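Local coordinates for protein putative primosome component (Streptococcus pyogenes serotype M3, PDB 2QGZ) that probably acts as a helicase loader of the primosome, an IstB-like P-loop NTPase thought to bind ATP while helping replication start, at residues K116-R119 and H120-L123. Sequence-based numbering, arbitrary orientation.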
ATOM      1  N   LYS A 116      -5.760  -5.424 -13.874  1.00 46.30           N
ATOM      2  CA  LYS A 116      -5.115  -6.717 -13.697  1.00 46.21           C
ATOM      3  C   LYS A 116      -3.592  -6.717 -13.793  1.00 44.07           C
ATOM      4  O   LYS A 116      -2.941  -7.608 -13.253  1.00 42.41           O
ATOM      5  CB  LYS A 116      -5.687  -7.719 -14.708  1.00 51.64           C
ATOM      6  CG  LYS A 116      -7.187  -7.970 -14.531  1.00 56.96           C
ATOM      7  CD  LYS A 116      -7.751  -8.964 -15.550  1.00 62.31           C
ATOM      8  CE  LYS A 116      -7.173 -10.369 -15.366  1.00 63.89           C
ATOM      9  NZ  LYS A 116      -7.643 -11.300 -16.434  1.00 65.40           N
ATOM     10  N   SER A 117      -3.016  -5.733 -14.474  1.00 41.17           N
ATOM     11  CA  SER A 117      -1.563  -5.692 -14.613  1.00 41.12           C
ATOM     12  C   SER A 117      -0.813  -5.569 -13.283  1.00 40.70           C
ATOM     13  O   SER A 117       0.333  -5.992 -13.189  1.00 39.78           O
ATOM     14  CB  SER A 117      -1.145  -4.560 -15.548  1.00 41.88           C
ATOM     15  OG  SER A 117      -1.612  -3.317 -15.068  1.00 46.48           O
ATOM     16  N   TYR A 118      -1.458  -5.015 -12.257  1.00 39.74           N
ATOM     17  CA  TYR A 118      -0.828  -4.859 -10.940  1.00 40.01           C
ATOM     18  C   TYR A 118      -0.569  -6.173 -10.233  1.00 39.22           C
ATOM     19  O   TYR A 118      -0.002  -6.196  -9.147  1.00 40.19           O
ATOM     20  CB  TYR A 118      -1.685  -3.994 -10.016  1.00 37.88           C
ATOM     21  CG  TYR A 118      -1.505  -2.518 -10.210  1.00 40.58           C
ATOM     22  CD1 TYR A 118      -2.230  -1.828 -11.177  1.00 43.30           C
ATOM     23  CD2 TYR A 118      -0.601  -1.801  -9.428  1.00 41.68           C
ATOM     24  CE1 TYR A 118      -2.061  -0.460 -11.358  1.00 45.12           C
ATOM     25  CE2 TYR A 118      -0.427  -0.441  -9.600  1.00 44.28           C
ATOM     26  CZ  TYR A 118      -1.157   0.225 -10.568  1.00 46.52           C
ATOM     27  OH  TYR A 118      -0.964   1.576 -10.760  1.00 49.19           O
ATOM     28  N   ARG A 119      -0.993  -7.263 -10.849  1.00 41.63           N
ATOM     29  CA  ARG A 119      -0.831  -8.590 -10.277  1.00 42.37           C
ATOM     30  C   ARG A 119       0.321  -9.302 -10.989  1.00 42.89           C
ATOM     31  O   ARG A 119       0.713 -10.408 -10.620  1.00 40.45           O
ATOM     32  CB  ARG A 119      -2.152  -9.353 -10.446  1.00 46.37           C
ATOM     33  CG  ARG A 119      -2.220 -10.737  -9.826  1.00 51.67           C
ATOM     34  CD  ARG A 119      -3.664 -11.073  -9.423  1.00 52.95           C
ATOM     35  NE  ARG A 119      -4.595 -10.893 -10.528  1.00 54.62           N
ATOM     36  CZ  ARG A 119      -5.835 -10.439 -10.386  1.00 57.88           C
ATOM     37  NH1 ARG A 119      -6.290 -10.123  -9.180  1.00 56.47           N
ATOM     38  NH2 ARG A 119      -6.612 -10.283 -11.451  1.00 59.19           N
ATOM     39  N   HIS A 120       0.882  -8.639 -12.001  1.00 41.90           N
ATOM     40  CA  HIS A 120       1.984  -9.215 -12.770  1.00 41.84           C
ATOM     41  C   HIS A 120       3.213  -8.307 -12.856  1.00 40.81           C
ATOM     42  O   HIS A 120       3.854  -8.221 -13.908  1.00 41.72           O
ATOM     43  CB  HIS A 120       1.505  -9.563 -14.189  1.00 42.13           C
ATOM     44  CG  HIS A 120       0.290 -10.438 -14.217  1.00 43.48           C
ATOM     45  ND1 HIS A 120       0.288 -11.729 -13.731  1.00 44.06           N
ATOM     46  CD2 HIS A 120      -0.971 -10.198 -14.652  1.00 42.77           C
ATOM     47  CE1 HIS A 120      -0.921 -12.246 -13.866  1.00 43.56           C
ATOM     48  NE2 HIS A 120      -1.704 -11.338 -14.422  1.00 45.15           N
ATOM     49  N   ILE A 121       3.552  -7.638 -11.757  1.00 38.51           N
ATOM     50  CA  ILE A 121       4.717  -6.755 -11.741  1.00 36.56           C
ATOM     51  C   ILE A 121       5.849  -7.372 -10.932  1.00 35.86           C
ATOM     52  O   ILE A 121       5.679  -7.676  -9.753  1.00 36.70           O
ATOM     53  CB  ILE A 121       4.363  -5.378 -11.149  1.00 36.15           C
ATOM     54  CG1 ILE A 121       3.217  -4.762 -11.959  1.00 37.51           C
ATOM     55  CG2 ILE A 121       5.574  -4.467 -11.192  1.00 31.13           C
ATOM     56  CD1 ILE A 121       2.776  -3.409 -11.479  1.00 39.92           C
ATOM     57  N   HIS A 122       7.004  -7.554 -11.572  1.00 34.50           N
ATOM     58  CA  HIS A 122       8.167  -8.146 -10.910  1.00 34.05           C
ATOM     59  C   HIS A 122       9.210  -7.107 -10.488  1.00 31.99           C
ATOM     60  O   HIS A 122       9.249  -5.988 -11.007  1.00 30.50           O
ATOM     61  CB  HIS A 122       8.860  -9.160 -11.836  1.00 35.92           C
ATOM     62  CG  HIS A 122       7.954 -10.214 -12.398  1.00 41.80           C
ATOM     63  ND1 HIS A 122       6.923  -9.927 -13.268  1.00 44.15           N
ATOM     64  CD2 HIS A 122       7.965 -11.562 -12.262  1.00 44.46           C
ATOM     65  CE1 HIS A 122       6.342 -11.052 -13.646  1.00 45.38           C
ATOM     66  NE2 HIS A 122       6.956 -12.059 -13.051  1.00 45.10           N
ATOM     67  N   LEU A 123      10.080  -7.493  -9.560  1.00 31.22           N
ATOM     68  CA  LEU A 123      11.137  -6.602  -9.098  1.00 32.87           C
ATOM     69  C   LEU A 123      12.005  -6.129 -10.257  1.00 32.49           C
ATOM     70  O   LEU A 123      12.522  -5.020 -10.233  1.00 32.22           O
ATOM     71  CB  LEU A 123      12.032  -7.310  -8.079  1.00 32.24           C
ATOM     72  CG  LEU A 123      11.421  -7.644  -6.723  1.00 33.32           C
ATOM     73  CD1 LEU A 123      12.424  -8.464  -5.936  1.00 32.84           C
ATOM     74  CD2 LEU A 123      11.039  -6.351  -5.989  1.00 31.31           C
TER
HETATM   75  O   HOH W   1       2.459  -7.882  -9.206  1.00 38.13           O
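H120 turns back over the short 3-10 segment K116-R119, and its amide closes the turn: H120 N donates to S117 O at 3.0 Å with an N-H...O angle of 160°. The donor stands well above the carbonyl plane, and the bond repeats the i to i+3 step already made inside the segment by R119 N and K116 O. With CG beside the backbone N (chi1 -54°), the imidazole has one face over the R119 carbonyl carbon of its own peptide link. K116 O lies 3.5 Å from H120 CD2, oblique to the ring. The R119 side chain meets H120 through little beyond CB; CG is anti to N (chi1 -176°), the chain touches I109 and L111 of strand 109-112, and the bend at chi3 leaves K116 CE at the edge of the guanidinium, in its plane.

Past H120, the buried I121 sends its CG1 branch back against the same S117 carbonyl, CG1 to O 3.4 Å, while CD1 sits 3.9 Å from Y118 CA and oblique to the tyrosine ring. A water links the backbone, 3.0 Å from Y118 O, and accepts from I121 N at 2.8 Å. Both Y118 and I121 pack on A170 of helix 165-179, and Y118 OH is hydrogen-bonded to S166 in what is probably the Walker A loop, near a bound phosphate.

In the loop that follows strand 109-112 in sequence, the turn is thus closed by main-chain bonds and one water, with R119 O tied to S106 OG and the apolar I121 branch turned inward; nearby K116 and R119 might slightly lower the basicity of exposed H120.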